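Local coordinates for protein ten1 (Schizosaccharomyces pombe, PDB 3KF6) that pairs with Stn1 in an Rpa2-Rpa3-like complex at telomeres, binds single-stranded telomeric DNA and is required for telomere maintenance, at residues Gln14-Lys19 / Arg73-Val78; Arg25-Val30 / Pro92-Met97; Cys29-Lys34 / Arg39-Ser44; Asn35-Leu40 / Ser46-Val51. All coordinates share one frame; numbering follows the deposited sequence.

Contact 1 of 4, residues Gln14-Lys19 / Arg73-Val78; sequences QINDCK and RQDGIV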
loop_
_atom_site.group_PDB
_atom_site.type_symbol
_atom_site.label_atom_id
_atom_site.label_comp_id
_atom_site.label_asym_id
_atom_site.label_seq_id
_atom_site.Cartn_x
_atom_site.Cartn_y
_atom_site.Cartn_z
ATOM N N GLN B 14 3.999 -18.279 -2.260
ATOM C CA GLN B 14 2.980 -18.105 -3.297
ATOM C C GLN B 14 3.534 -17.451 -4.557
ATOM O O GLN B 14 2.831 -17.310 -5.554
ATOM C CB GLN B 14 1.817 -17.248 -2.779
ATOM C CG GLN B 14 1.112 -17.796 -1.556
ATOM C CD GLN B 14 0.076 -16.825 -1.021
ATOM O OE1 GLN B 14 0.384 -15.661 -0.757
ATOM N NE2 GLN B 14 -1.157 -17.298 -0.857
ATOM N N ILE B 15 4.797 -17.043 -4.515
ATOM C CA ILE B 15 5.395 -16.387 -5.668
ATOM C C ILE B 15 5.301 -17.217 -6.947
ATOM O O ILE B 15 5.021 -16.677 -8.015
ATOM C CB ILE B 15 6.869 -16.025 -5.392
ATOM C CG1 ILE B 15 6.927 -14.958 -4.294
ATOM C CG2 ILE B 15 7.530 -15.509 -6.661
ATOM C CD1 ILE B 15 8.332 -14.604 -3.839
ATOM N N ASN B 16 5.522 -18.523 -6.832
ATOM C CA ASN B 16 5.466 -19.399 -7.997
ATOM C C ASN B 16 4.044 -19.654 -8.488
ATOM O O ASN B 16 3.844 -20.344 -9.488
ATOM C CB ASN B 16 6.164 -20.729 -7.698
ATOM C CG ASN B 16 7.649 -20.558 -7.448
ATOM O OD1 ASN B 16 8.313 -19.768 -8.119
ATOM N ND2 ASN B 16 8.181 -21.307 -6.487
ATOM N N ASP B 17 3.060 -19.104 -7.783
ATOM C CA ASP B 17 1.665 -19.250 -8.184
ATOM C C ASP B 17 1.263 -18.040 -9.019
ATOM O O ASP B 17 0.179 -18.009 -9.600
ATOM C CB ASP B 17 0.738 -19.327 -6.965
ATOM C CG ASP B 17 0.957 -20.571 -6.136
ATOM O OD1 ASP B 17 1.080 -21.658 -6.730
ATOM O OD2 ASP B 17 0.993 -20.465 -4.891
ATOM N N CYS B 18 2.141 -17.043 -9.075
ATOM C CA CYS B 18 1.856 -15.819 -9.818
ATOM C C CYS B 18 2.513 -15.762 -11.193
ATOM O O CYS B 18 3.450 -16.507 -11.482
ATOM C CB CYS B 18 2.264 -14.605 -8.981
ATOM S SG CYS B 18 1.482 -14.583 -7.342
ATOM N N LYS B 19 2.009 -14.865 -12.035
ATOM C CA LYS B 19 2.499 -14.698 -13.402
ATOM C C LYS B 19 3.715 -13.786 -13.511
ATOM O O LYS B 19 3.848 -12.817 -12.762
ATOM C CB LYS B 19 1.382 -14.131 -14.278
ATOM C CG LYS B 19 0.079 -14.908 -14.204
ATOM C CD LYS B 19 -1.026 -14.198 -14.964
ATOM C CE LYS B 19 -2.336 -14.950 -14.851
ATOM N NZ LYS B 19 -2.218 -16.337 -15.387
ATOM N N ARG B 73 10.216 -12.247 -12.359
ATOM C CA ARG B 73 10.939 -12.415 -13.620
ATOM C C ARG B 73 10.580 -13.775 -14.213
ATOM O O ARG B 73 10.292 -13.897 -15.405
ATOM C CB ARG B 73 12.448 -12.335 -13.373
ATOM C CG ARG B 73 13.296 -12.570 -14.610
ATOM C CD ARG B 73 14.760 -12.786 -14.250
ATOM N NE ARG B 73 15.371 -11.616 -13.625
ATOM C CZ ARG B 73 16.643 -11.559 -13.242
ATOM N NH1 ARG B 73 17.437 -12.607 -13.419
ATOM N NH2 ARG B 73 17.123 -10.455 -12.686
ATOM N N GLN B 74 10.612 -14.789 -13.358
ATOM C CA GLN B 74 10.273 -16.163 -13.705
ATOM C C GLN B 74 10.187 -16.891 -12.367
ATOM O O GLN B 74 10.467 -16.296 -11.325
ATOM C CB GLN B 74 11.350 -16.791 -14.604
ATOM C CG GLN B 74 12.747 -16.779 -14.022
ATOM C CD GLN B 74 13.768 -17.443 -14.922
ATOM O OE1 GLN B 74 13.745 -18.659 -15.113
ATOM N NE2 GLN B 74 14.670 -16.646 -15.484
ATOM N N ASP B 75 9.796 -18.160 -12.372
ATOM C CA ASP B 75 9.685 -18.880 -11.111
ATOM C C ASP B 75 10.949 -18.746 -10.267
ATOM O O ASP B 75 12.065 -18.901 -10.765
ATOM C CB ASP B 75 9.383 -20.362 -11.349
ATOM C CG ASP B 75 7.997 -20.589 -11.924
ATOM O OD1 ASP B 75 7.038 -19.946 -11.445
ATOM O OD2 ASP B 75 7.864 -21.421 -12.845
ATOM N N GLY B 76 10.757 -18.432 -8.989
ATOM C CA GLY B 76 11.868 -18.297 -8.061
ATOM C C GLY B 76 12.745 -17.060 -8.157
ATOM O O GLY B 76 13.715 -16.945 -7.408
ATOM N N ILE B 77 12.422 -16.131 -9.052
ATOM C CA ILE B 77 13.241 -14.929 -9.194
ATOM C C ILE B 77 12.398 -13.660 -9.291
ATOM O O ILE B 77 11.457 -13.576 -10.081
ATOM C CB ILE B 77 14.163 -15.037 -10.434
ATOM C CG1 ILE B 77 15.240 -13.946 -10.404
ATOM C CG2 ILE B 77 13.343 -14.938 -11.692
ATOM C CD1 ILE B 77 14.755 -12.558 -10.735
ATOM N N VAL B 78 12.755 -12.672 -8.478
ATOM C CA VAL B 78 12.046 -11.402 -8.436
ATOM C C VAL B 78 12.987 -10.219 -8.643
ATOM O O VAL B 78 14.043 -10.139 -8.012
ATOM C CB VAL B 78 11.336 -11.207 -7.070
ATOM C CG1 VAL B 78 10.797 -9.788 -6.964
ATOM C CG2 VAL B 78 10.211 -12.226 -6.905
#
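The flat groups that meet here are the amide of Asn-16 and the carboxylate of Asp-75, their planes turned almost perpendicular, 87° apart. Between them the amide oxygen does the touching: OD1 of Asn-16 lies 3.4 Å from CA and 3.5 Å from CB of Asp-75. The same oxygen accepts a weak hydrogen bond from the backbone N of Gly-76 at 2.9 Å, bent to 129° at the hydrogen. With CG of Asn-16 anti to its carbonyl carbon (chi1 -65°), the amide reaches across to the type II turn formed by Gln-74 to Ile-77, where Gly-76 takes a positive phi. Beyond this turn a face of the Arg-73 guanidinium carries CD1 of Ile-77, toward its rim. Below the polar pair, CG2 of Ile-15 meets CG2 of Val-78 at 4.2 Å, and both side chains continue onto Phe-26 and Val-47. The contact therefore joins loop 14-19 to the turn between strands 65-74 and 77-85 of the OB fold. Asp-75 OD1 forms a salt bridge with Lys-72, which probably offsets repulsion between its charge and the Asn-16 oxygen. One weak hydrogen bond at the exposed rim, beside a buried aliphatic pair, suggests that the polar part adds little.

Contact 2 of 4, residues Arg25-Val30 / Pro92-Met97; sequences RFLGCV and PRYRQM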
loop_
_atom_site.group_PDB
_atom_site.type_symbol
_atom_site.label_atom_id
_atom_site.label_comp_id
_atom_site.label_asym_id
_atom_site.label_seq_id
_atom_site.Cartn_x
_atom_site.Cartn_y
_atom_site.Cartn_z
ATOM N N ARG B 25 4.322 -7.925 -3.524
ATOM C CA ARG B 25 4.862 -7.391 -2.280
ATOM C C ARG B 25 4.901 -8.539 -1.279
ATOM O O ARG B 25 3.902 -9.236 -1.082
ATOM C CB ARG B 25 4.016 -6.245 -1.714
ATOM C CG ARG B 25 4.517 -5.859 -0.326
ATOM C CD ARG B 25 3.716 -4.765 0.338
ATOM N NE ARG B 25 4.027 -4.707 1.766
ATOM C CZ ARG B 25 3.651 -3.718 2.572
ATOM N NH1 ARG B 25 2.949 -2.695 2.092
ATOM N NH2 ARG B 25 3.972 -3.757 3.858
ATOM N N PHE B 26 6.058 -8.746 -0.654
ATOM C CA PHE B 26 6.201 -9.818 0.318
ATOM C C PHE B 26 7.298 -9.531 1.332
ATOM O O PHE B 26 8.151 -8.662 1.122
ATOM C CB PHE B 26 6.492 -11.151 -0.390
ATOM C CG PHE B 26 7.672 -11.104 -1.316
ATOM C CD1 PHE B 26 7.520 -10.716 -2.639
ATOM C CD2 PHE B 26 8.944 -11.437 -0.857
ATOM C CE1 PHE B 26 8.618 -10.659 -3.501
ATOM C CE2 PHE B 26 10.049 -11.380 -1.709
ATOM C CZ PHE B 26 9.884 -10.990 -3.030
ATOM N N LEU B 27 7.258 -10.273 2.432
ATOM C CA LEU B 27 8.228 -10.141 3.509
ATOM C C LEU B 27 9.125 -11.373 3.483
ATOM O O LEU B 27 8.651 -12.491 3.275
ATOM C CB LEU B 27 7.483 -10.041 4.844
ATOM C CG LEU B 27 8.290 -9.992 6.139
ATOM C CD1 LEU B 27 9.138 -8.734 6.180
ATOM C CD2 LEU B 27 7.331 -10.028 7.323
ATOM N N GLY B 28 10.420 -11.173 3.693
ATOM C CA GLY B 28 11.337 -12.298 3.676
ATOM C C GLY B 28 12.507 -12.106 4.616
ATOM O O GLY B 28 12.848 -10.977 4.982
ATOM N N CYS B 29 13.123 -13.221 5.000
ATOM C CA CYS B 29 14.259 -13.214 5.912
ATOM C C CYS B 29 15.561 -13.420 5.134
ATOM O O CYS B 29 15.679 -14.362 4.346
ATOM C CB CYS B 29 14.071 -14.324 6.944
ATOM S SG CYS B 29 15.306 -14.336 8.233
ATOM N N VAL B 30 16.539 -12.547 5.363
ATOM C CA VAL B 30 17.802 -12.637 4.638
ATOM C C VAL B 30 18.605 -13.900 4.924
ATOM O O VAL B 30 18.988 -14.166 6.063
ATOM C CB VAL B 30 18.699 -11.408 4.913
ATOM C CG1 VAL B 30 20.011 -11.539 4.154
ATOM C CG2 VAL B 30 17.983 -10.140 4.478
ATOM N N PRO B 92 3.528 -13.067 13.445
ATOM C CA PRO B 92 2.242 -13.764 13.527
ATOM C C PRO B 92 1.053 -12.905 13.104
ATOM O O PRO B 92 0.160 -13.385 12.403
ATOM C CB PRO B 92 2.170 -14.183 14.994
ATOM C CG PRO B 92 3.618 -14.390 15.347
ATOM C CD PRO B 92 4.263 -13.175 14.718
ATOM N N ARG B 93 1.038 -11.644 13.528
ATOM C CA ARG B 93 -0.063 -10.752 13.175
ATOM C C ARG B 93 0.025 -10.380 11.700
ATOM O O ARG B 93 -0.990 -10.296 11.006
ATOM C CB ARG B 93 -0.045 -9.496 14.055
ATOM C CG ARG B 93 -0.072 -9.806 15.552
ATOM C CD ARG B 93 -1.297 -9.282 16.287
ATOM N NE ARG B 93 -2.548 -9.897 15.855
ATOM C CZ ARG B 93 -3.648 -9.970 16.608
ATOM N NH1 ARG B 93 -3.658 -9.474 17.837
ATOM N NH2 ARG B 93 -4.747 -10.528 16.126
ATOM N N TYR B 94 1.242 -10.158 11.214
ATOM C CA TYR B 94 1.416 -9.834 9.803
ATOM C C TYR B 94 0.904 -10.962 8.901
ATOM O O TYR B 94 0.160 -10.715 7.949
ATOM C CB TYR B 94 2.891 -9.553 9.496
ATOM C CG TYR B 94 3.202 -9.498 8.017
ATOM C CD1 TYR B 94 3.616 -10.639 7.332
ATOM C CD2 TYR B 94 3.038 -8.320 7.289
ATOM C CE1 TYR B 94 3.856 -10.614 5.966
ATOM C CE2 TYR B 94 3.278 -8.283 5.916
ATOM C CZ TYR B 94 3.686 -9.437 5.264
ATOM O OH TYR B 94 3.918 -9.413 3.908
ATOM N N ARG B 95 1.285 -12.206 9.187
ATOM C CA ARG B 95 0.814 -13.286 8.330
ATOM C C ARG B 95 -0.695 -13.475 8.450
ATOM O O ARG B 95 -1.357 -13.815 7.477
ATOM C CB ARG B 95 1.559 -14.596 8.620
ATOM C CG ARG B 95 1.427 -15.159 10.003
ATOM C CD ARG B 95 2.146 -16.503 10.050
ATOM N NE ARG B 95 1.883 -17.219 11.288
ATOM C CZ ARG B 95 2.756 -17.370 12.274
ATOM N NH1 ARG B 95 3.978 -16.859 12.184
ATOM N NH2 ARG B 95 2.398 -18.039 13.355
ATOM N N GLN B 96 -1.234 -13.227 9.639
ATOM C CA GLN B 96 -2.671 -13.345 9.855
ATOM C C GLN B 96 -3.407 -12.372 8.934
ATOM O O GLN B 96 -4.369 -12.743 8.268
ATOM C CB GLN B 96 -3.015 -13.041 11.315
ATOM C CG GLN B 96 -4.515 -12.896 11.607
ATOM C CD GLN B 96 -4.797 -12.589 13.069
ATOM O OE1 GLN B 96 -4.135 -11.754 13.676
ATOM N NE2 GLN B 96 -5.797 -13.260 13.636
ATOM N N MET B 97 -2.935 -11.130 8.872
ATOM C CA MET B 97 -3.584 -10.132 8.029
ATOM C C MET B 97 -3.384 -10.361 6.534
ATOM O O MET B 97 -4.272 -10.056 5.743
ATOM C CB MET B 97 -3.127 -8.719 8.406
ATOM C CG MET B 97 -3.444 -8.325 9.844
ATOM S SD MET B 97 -5.129 -8.743 10.382
ATOM C CE MET B 97 -4.855 -8.958 12.151
HETATM O O HOH W 1 5.156 -6.984 3.012
HETATM O O HOH W 2 4.810 -11.802 2.775
#
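Leu-27 and Tyr-94 lie alongside each other, running oppositely, and their overlap is the dense part of the contact. The methyl CD2 of Leu-27 sits over one face of the Tyr-94 ring, 4.0 Å from the centroid and 22° off the normal, a CH-pi contact displaced toward the CD1-CE1 rim. CB of Leu-27 follows the ring outward and lies 3.7 Å from the phenol OH of Tyr-94. Because CG of Tyr-94 is anti to the backbone N (chi1 168°), the ring extends from the helix toward the strand. Past the ring the packing gives way to water: one molecule joins OH of Tyr-94 to NE of Arg-25, 2.8 Å from that nitrogen, and another, in the ring plane, links the same OH to the N-H of Leu-27. A phenylalanine in place of Tyr-94 would probably leave both waters without their shared phenolic partner, so that helix and strand lost their polar bridge. Stn1 packs against this region: Trp-136 of that chain touches Tyr-94 and Glu-132 of that chain forms a salt bridge with Arg-25. A C-terminal helix laid against the OB-fold barrel and facing a partner subunit is characteristic of the Rpa2-Rpa3-like architecture of Stn1-Ten1.

Contact 3 of 4, residues Cys29-Lys34 / Arg39-Ser44; sequences CVQSYK and RLIDGS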
loop_
_atom_site.group_PDB
_atom_site.type_symbol
_atom_site.label_atom_id
_atom_site.label_comp_id
_atom_site.label_asym_id
_atom_site.label_seq_id
_atom_site.Cartn_x
_atom_site.Cartn_y
_atom_site.Cartn_z
ATOM N N CYS B 29 13.123 -13.221 5.000
ATOM C CA CYS B 29 14.259 -13.214 5.912
ATOM C C CYS B 29 15.561 -13.420 5.134
ATOM O O CYS B 29 15.679 -14.362 4.346
ATOM C CB CYS B 29 14.071 -14.324 6.944
ATOM S SG CYS B 29 15.306 -14.336 8.233
ATOM N N VAL B 30 16.539 -12.547 5.363
ATOM C CA VAL B 30 17.802 -12.637 4.638
ATOM C C VAL B 30 18.605 -13.900 4.924
ATOM O O VAL B 30 18.988 -14.166 6.063
ATOM C CB VAL B 30 18.699 -11.408 4.913
ATOM C CG1 VAL B 30 20.011 -11.539 4.154
ATOM C CG2 VAL B 30 17.983 -10.140 4.478
ATOM N N GLN B 31 18.849 -14.684 3.880
ATOM C CA GLN B 31 19.628 -15.909 4.019
ATOM C C GLN B 31 21.043 -15.652 3.509
ATOM O O GLN B 31 22.020 -16.160 4.070
ATOM C CB GLN B 31 18.988 -17.049 3.223
ATOM C CG GLN B 31 19.727 -18.380 3.348
ATOM C CD GLN B 31 19.925 -18.800 4.793
ATOM O OE1 GLN B 31 18.980 -18.811 5.585
ATOM N NE2 GLN B 31 21.157 -19.156 5.142
ATOM N N SER B 32 21.145 -14.862 2.444
ATOM C CA SER B 32 22.437 -14.526 1.854
ATOM C C SER B 32 22.318 -13.345 0.893
ATOM O O SER B 32 21.238 -13.053 0.378
ATOM C CB SER B 32 23.013 -15.737 1.116
ATOM O OG SER B 32 22.172 -16.127 0.045
ATOM N N TYR B 33 23.439 -12.674 0.651
ATOM C CA TYR B 33 23.471 -11.514 -0.230
ATOM C C TYR B 33 24.806 -11.484 -0.970
ATOM O O TYR B 33 25.808 -11.004 -0.436
ATOM C CB TYR B 33 23.275 -10.249 0.615
ATOM C CG TYR B 33 23.344 -8.932 -0.126
ATOM C CD1 TYR B 33 22.655 -8.740 -1.323
ATOM C CD2 TYR B 33 24.055 -7.854 0.405
ATOM C CE1 TYR B 33 22.670 -7.504 -1.971
ATOM C CE2 TYR B 33 24.073 -6.616 -0.233
ATOM C CZ TYR B 33 23.380 -6.447 -1.419
ATOM O OH TYR B 33 23.390 -5.223 -2.052
ATOM N N LYS B 34 24.815 -12.002 -2.197
ATOM C CA LYS B 34 26.038 -12.052 -2.999
ATOM C C LYS B 34 25.788 -11.871 -4.496
ATOM O O LYS B 34 24.743 -12.260 -5.014
ATOM C CB LYS B 34 26.741 -13.394 -2.788
ATOM C CG LYS B 34 25.963 -14.575 -3.363
ATOM C CD LYS B 34 26.724 -15.886 -3.234
ATOM C CE LYS B 34 25.955 -17.026 -3.893
ATOM N NZ LYS B 34 26.687 -18.322 -3.818
ATOM N N ARG B 39 19.014 -13.607 -1.378
ATOM C CA ARG B 39 18.182 -14.789 -1.208
ATOM C C ARG B 39 17.359 -14.619 0.062
ATOM O O ARG B 39 17.911 -14.460 1.150
ATOM C CB ARG B 39 19.053 -16.048 -1.119
ATOM C CG ARG B 39 18.260 -17.345 -1.008
ATOM C CD ARG B 39 19.140 -18.558 -1.294
ATOM N NE ARG B 39 18.398 -19.815 -1.218
ATOM C CZ ARG B 39 18.081 -20.434 -0.085
ATOM N NH1 ARG B 39 18.445 -19.916 1.080
ATOM N NH2 ARG B 39 17.400 -21.574 -0.117
ATOM N N LEU B 40 16.036 -14.630 -0.088
ATOM C CA LEU B 40 15.139 -14.478 1.051
ATOM C C LEU B 40 14.357 -15.753 1.296
ATOM O O LEU B 40 13.986 -16.458 0.358
ATOM C CB LEU B 40 14.151 -13.338 0.819
ATOM C CG LEU B 40 14.700 -11.921 0.723
ATOM C CD1 LEU B 40 13.536 -10.954 0.563
ATOM C CD2 LEU B 40 15.488 -11.579 1.974
ATOM N N ILE B 41 14.098 -16.042 2.564
ATOM C CA ILE B 41 13.352 -17.238 2.912
ATOM C C ILE B 41 12.241 -16.918 3.896
ATOM O O ILE B 41 12.242 -15.876 4.549
ATOM C CB ILE B 41 14.258 -18.307 3.564
ATOM C CG1 ILE B 41 14.818 -17.775 4.885
ATOM C CG2 ILE B 41 15.397 -18.678 2.617
ATOM C CD1 ILE B 41 15.651 -18.784 5.653
ATOM N N ASP B 42 11.287 -17.832 3.973
ATOM C CA ASP B 42 10.171 -17.729 4.899
ATOM C C ASP B 42 9.781 -19.180 5.133
ATOM O O ASP B 42 9.122 -19.798 4.298
ATOM C CB ASP B 42 9.013 -16.940 4.290
ATOM C CG ASP B 42 7.909 -16.672 5.293
ATOM O OD1 ASP B 42 8.171 -16.797 6.509
ATOM O OD2 ASP B 42 6.785 -16.330 4.872
ATOM N N GLY B 43 10.221 -19.725 6.260
ATOM C CA GLY B 43 9.936 -21.117 6.549
ATOM C C GLY B 43 10.740 -21.974 5.588
ATOM O O GLY B 43 11.954 -21.796 5.455
ATOM N N SER B 44 10.068 -22.893 4.903
ATOM C CA SER B 44 10.735 -23.774 3.955
ATOM C C SER B 44 10.780 -23.194 2.540
ATOM O O SER B 44 11.346 -23.804 1.633
ATOM C CB SER B 44 10.038 -25.137 3.934
ATOM O OG SER B 44 8.655 -24.993 3.669
#
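Cys-29 and Ile-41 form a hydrogen-bonded antiparallel pair in which each backbone N-H finds the other's carbonyl: Cys-29 N to Ile-41 O at 2.8 Å, and Ile-41 N to Cys-29 O at 2.9 Å. The latter oxygen also receives a CA-H contact from Leu-40. Farther along, Arg-39 is served by two residues of the opposing strand, its O accepting from Gln-31 N nearly straight (164° at the hydrogen) and its N donating to Ser-32 O. Two residues, Gln-31 and Ser-32, are thus set against the single Arg-39: a classic beta bulge that shifts the register by one within the hairpin of strands 23-34 and 37-42, part of the OB-fold barrel. At the bulge Gln-31 runs alongside Arg-39; CG of Gln-31 approaches NH1 at the guanidinium edge, 3.0 Å away, with the amide plane turned 71° from it. OE1 of Gln-31 lies against CD1 of Ile-41, 3.3 Å away, and CG1 of Ile-41 is 4.1 Å from CB of Cys-29. An alanine at Ile-41 is likely to open a gap beside CB of Cys-29 and give the Gln-31 amide more room to turn. On the buried side of the sheet, CD2 of Leu-40 packs against CG2 of Val-30 at 3.8 Å.

Contact 4 of 4, residues Asn35-Leu40 / Ser46-Val51; sequences NGILRL and SVTCDV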
loop_
_atom_site.group_PDB
_atom_site.type_symbol
_atom_site.label_atom_id
_atom_site.label_comp_id
_atom_site.label_asym_id
_atom_site.label_seq_id
_atom_site.Cartn_x
_atom_site.Cartn_y
_atom_site.Cartn_z
ATOM N N ASN B 35 26.767 -11.288 -5.185
ATOM C CA ASN B 35 26.690 -11.073 -6.628
ATOM C C ASN B 35 25.391 -10.436 -7.108
ATOM O O ASN B 35 24.820 -10.866 -8.111
ATOM C CB ASN B 35 26.899 -12.401 -7.360
ATOM C CG ASN B 35 28.334 -12.891 -7.282
ATOM O OD1 ASN B 35 28.619 -14.065 -7.531
ATOM N ND2 ASN B 35 29.249 -11.986 -6.951
ATOM N N GLY B 36 24.937 -9.410 -6.397
ATOM C CA GLY B 36 23.714 -8.728 -6.778
ATOM C C GLY B 36 22.462 -9.548 -6.544
ATOM O O GLY B 36 21.369 -9.149 -6.945
ATOM N N ILE B 37 22.617 -10.696 -5.892
ATOM C CA ILE B 37 21.485 -11.568 -5.616
ATOM C C ILE B 37 21.222 -11.712 -4.124
ATOM O O ILE B 37 22.088 -12.131 -3.362
ATOM C CB ILE B 37 21.702 -12.971 -6.231
ATOM C CG1 ILE B 37 21.606 -12.888 -7.760
ATOM C CG2 ILE B 37 20.681 -13.957 -5.683
ATOM C CD1 ILE B 37 20.300 -12.301 -8.268
ATOM N N LEU B 38 20.008 -11.356 -3.726
ATOM C CA LEU B 38 19.588 -11.445 -2.339
ATOM C C LEU B 38 18.662 -12.652 -2.232
ATOM O O LEU B 38 17.649 -12.725 -2.926
ATOM C CB LEU B 38 18.830 -10.172 -1.956
ATOM C CG LEU B 38 18.672 -9.776 -0.489
ATOM C CD1 LEU B 38 17.611 -8.684 -0.410
ATOM C CD2 LEU B 38 18.275 -10.973 0.360
ATOM N N ARG B 39 19.014 -13.607 -1.378
ATOM C CA ARG B 39 18.182 -14.789 -1.208
ATOM C C ARG B 39 17.359 -14.619 0.062
ATOM O O ARG B 39 17.911 -14.460 1.150
ATOM C CB ARG B 39 19.053 -16.048 -1.119
ATOM C CG ARG B 39 18.260 -17.345 -1.008
ATOM C CD ARG B 39 19.140 -18.558 -1.294
ATOM N NE ARG B 39 18.398 -19.815 -1.218
ATOM C CZ ARG B 39 18.081 -20.434 -0.085
ATOM N NH1 ARG B 39 18.445 -19.916 1.080
ATOM N NH2 ARG B 39 17.400 -21.574 -0.117
ATOM N N LEU B 40 16.036 -14.630 -0.088
ATOM C CA LEU B 40 15.139 -14.478 1.051
ATOM C C LEU B 40 14.357 -15.753 1.296
ATOM O O LEU B 40 13.986 -16.458 0.358
ATOM C CB LEU B 40 14.151 -13.338 0.819
ATOM C CG LEU B 40 14.700 -11.921 0.723
ATOM C CD1 LEU B 40 13.536 -10.954 0.563
ATOM C CD2 LEU B 40 15.488 -11.579 1.974
ATOM N N SER B 46 11.645 -20.096 -0.377
ATOM C CA SER B 46 12.693 -19.134 -0.665
ATOM C C SER B 46 12.497 -18.496 -2.030
ATOM O O SER B 46 11.735 -18.988 -2.866
ATOM C CB SER B 46 14.065 -19.813 -0.610
ATOM O OG SER B 46 14.166 -20.823 -1.592
ATOM N N VAL B 47 13.182 -17.382 -2.241
ATOM C CA VAL B 47 13.105 -16.675 -3.507
ATOM C C VAL B 47 14.395 -15.908 -3.726
ATOM O O VAL B 47 15.006 -15.409 -2.776
ATOM C CB VAL B 47 11.908 -15.684 -3.542
ATOM C CG1 VAL B 47 12.051 -14.652 -2.450
ATOM C CG2 VAL B 47 11.827 -15.004 -4.901
ATOM N N THR B 48 14.819 -15.839 -4.980
ATOM C CA THR B 48 16.024 -15.119 -5.344
ATOM C C THR B 48 15.605 -13.729 -5.808
ATOM O O THR B 48 14.806 -13.586 -6.734
ATOM C CB THR B 48 16.778 -15.849 -6.471
ATOM O OG1 THR B 48 17.355 -17.050 -5.948
ATOM C CG2 THR B 48 17.871 -14.964 -7.052
ATOM N N CYS B 49 16.140 -12.710 -5.147
ATOM C CA CYS B 49 15.810 -11.331 -5.469
ATOM C C CYS B 49 16.994 -10.578 -6.056
ATOM O O CYS B 49 18.063 -10.519 -5.453
ATOM C CB CYS B 49 15.319 -10.606 -4.216
ATOM S SG CYS B 49 13.835 -11.341 -3.468
ATOM N N ASP B 50 16.788 -10.003 -7.236
ATOM C CA ASP B 50 17.826 -9.237 -7.914
ATOM C C ASP B 50 17.760 -7.799 -7.415
ATOM O O ASP B 50 16.797 -7.087 -7.686
ATOM C CB ASP B 50 17.594 -9.266 -9.425
ATOM C CG ASP B 50 18.676 -8.530 -10.201
ATOM O OD1 ASP B 50 19.131 -7.461 -9.737
ATOM O OD2 ASP B 50 19.060 -9.014 -11.286
ATOM N N VAL B 51 18.787 -7.371 -6.689
ATOM C CA VAL B 51 18.821 -6.017 -6.147
ATOM C C VAL B 51 19.948 -5.191 -6.749
ATOM O O VAL B 51 20.326 -4.154 -6.202
ATOM C CB VAL B 51 18.997 -6.037 -4.611
ATOM C CG1 VAL B 51 17.771 -6.657 -3.955
ATOM C CG2 VAL B 51 20.253 -6.825 -4.243
#
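Leu-38, Cys-49 and Val-51 form the apolar centre of this hairpin. CD1 of Leu-38 crosses to CG1 of Val-51 at 4.1 Å, while CB of Leu-38 lies beside CB of Cys-49 in the neighbouring strand. On the same buried face CD1 of Leu-40 reaches SG of Cys-49, and CB of Leu-40 meets CG1 of Val-47. Cys-49 has SG anti to its carbonyl carbon (chi1 -60°), which directs the sulfur to the Leu-40 methyl. Between the strands the backbone bonds alternate in regular antiparallel fashion: Leu-38 and Cys-49 exchange two, each 2.7 Å from N to O, and Leu-40 and Val-47 exchange two more. At the hairpin's other end, Val-51 N donates to Gly-36 O at 3.1 Å. The outer face is less uniform. Here Ile-37 crosses Thr-48, with their CG2 methyls pressed to 3.3 Å, closer than ordinary carbon contact. Farther out, CB of Ser-46 lies over one face of the Arg-39 guanidinium, offset toward its rim. At the polar edge the carboxylate of Asp-50 finds its partners outside the hairpin: OD2 forms a salt bridge with Arg-73, and OD1 accepts from Thr-52 N. Strand 37-42 stands between 23-34 and 45-50 in the OB-fold barrel. Strand 45-50 in turn pairs in parallel with 77-85 through Thr-48 and Asp-50, and the buried face rests on Leu-66 and Ile-68 of strand 65-74, with Ile-12 and Ile-15 covering Val-47 from the loop.

All four contacts reach one curled OB-fold sheet, and Phe-26 ties most of them together inside it. Its CE1 lies 4.0 Å from CD1 of Ile-15 in contact 1, and its CE2 is 3.9 Å from CG1 of Val-47 in contact 4. Contacts 3 and 4, with centres about 8 Å apart, share Arg-39 and Leu-40 on the central strand 37-42; contacts 2 and 3 share Cys-29 and Val-30. Contact 1 is fastened to contact 4 at the surface, where NH2 of Arg-73 meets OD2 of Asp-50 at 2.8 Å. Contact 2, about 17 Å from contacts 1 and 4 between centres, is the one that Stn1 touches.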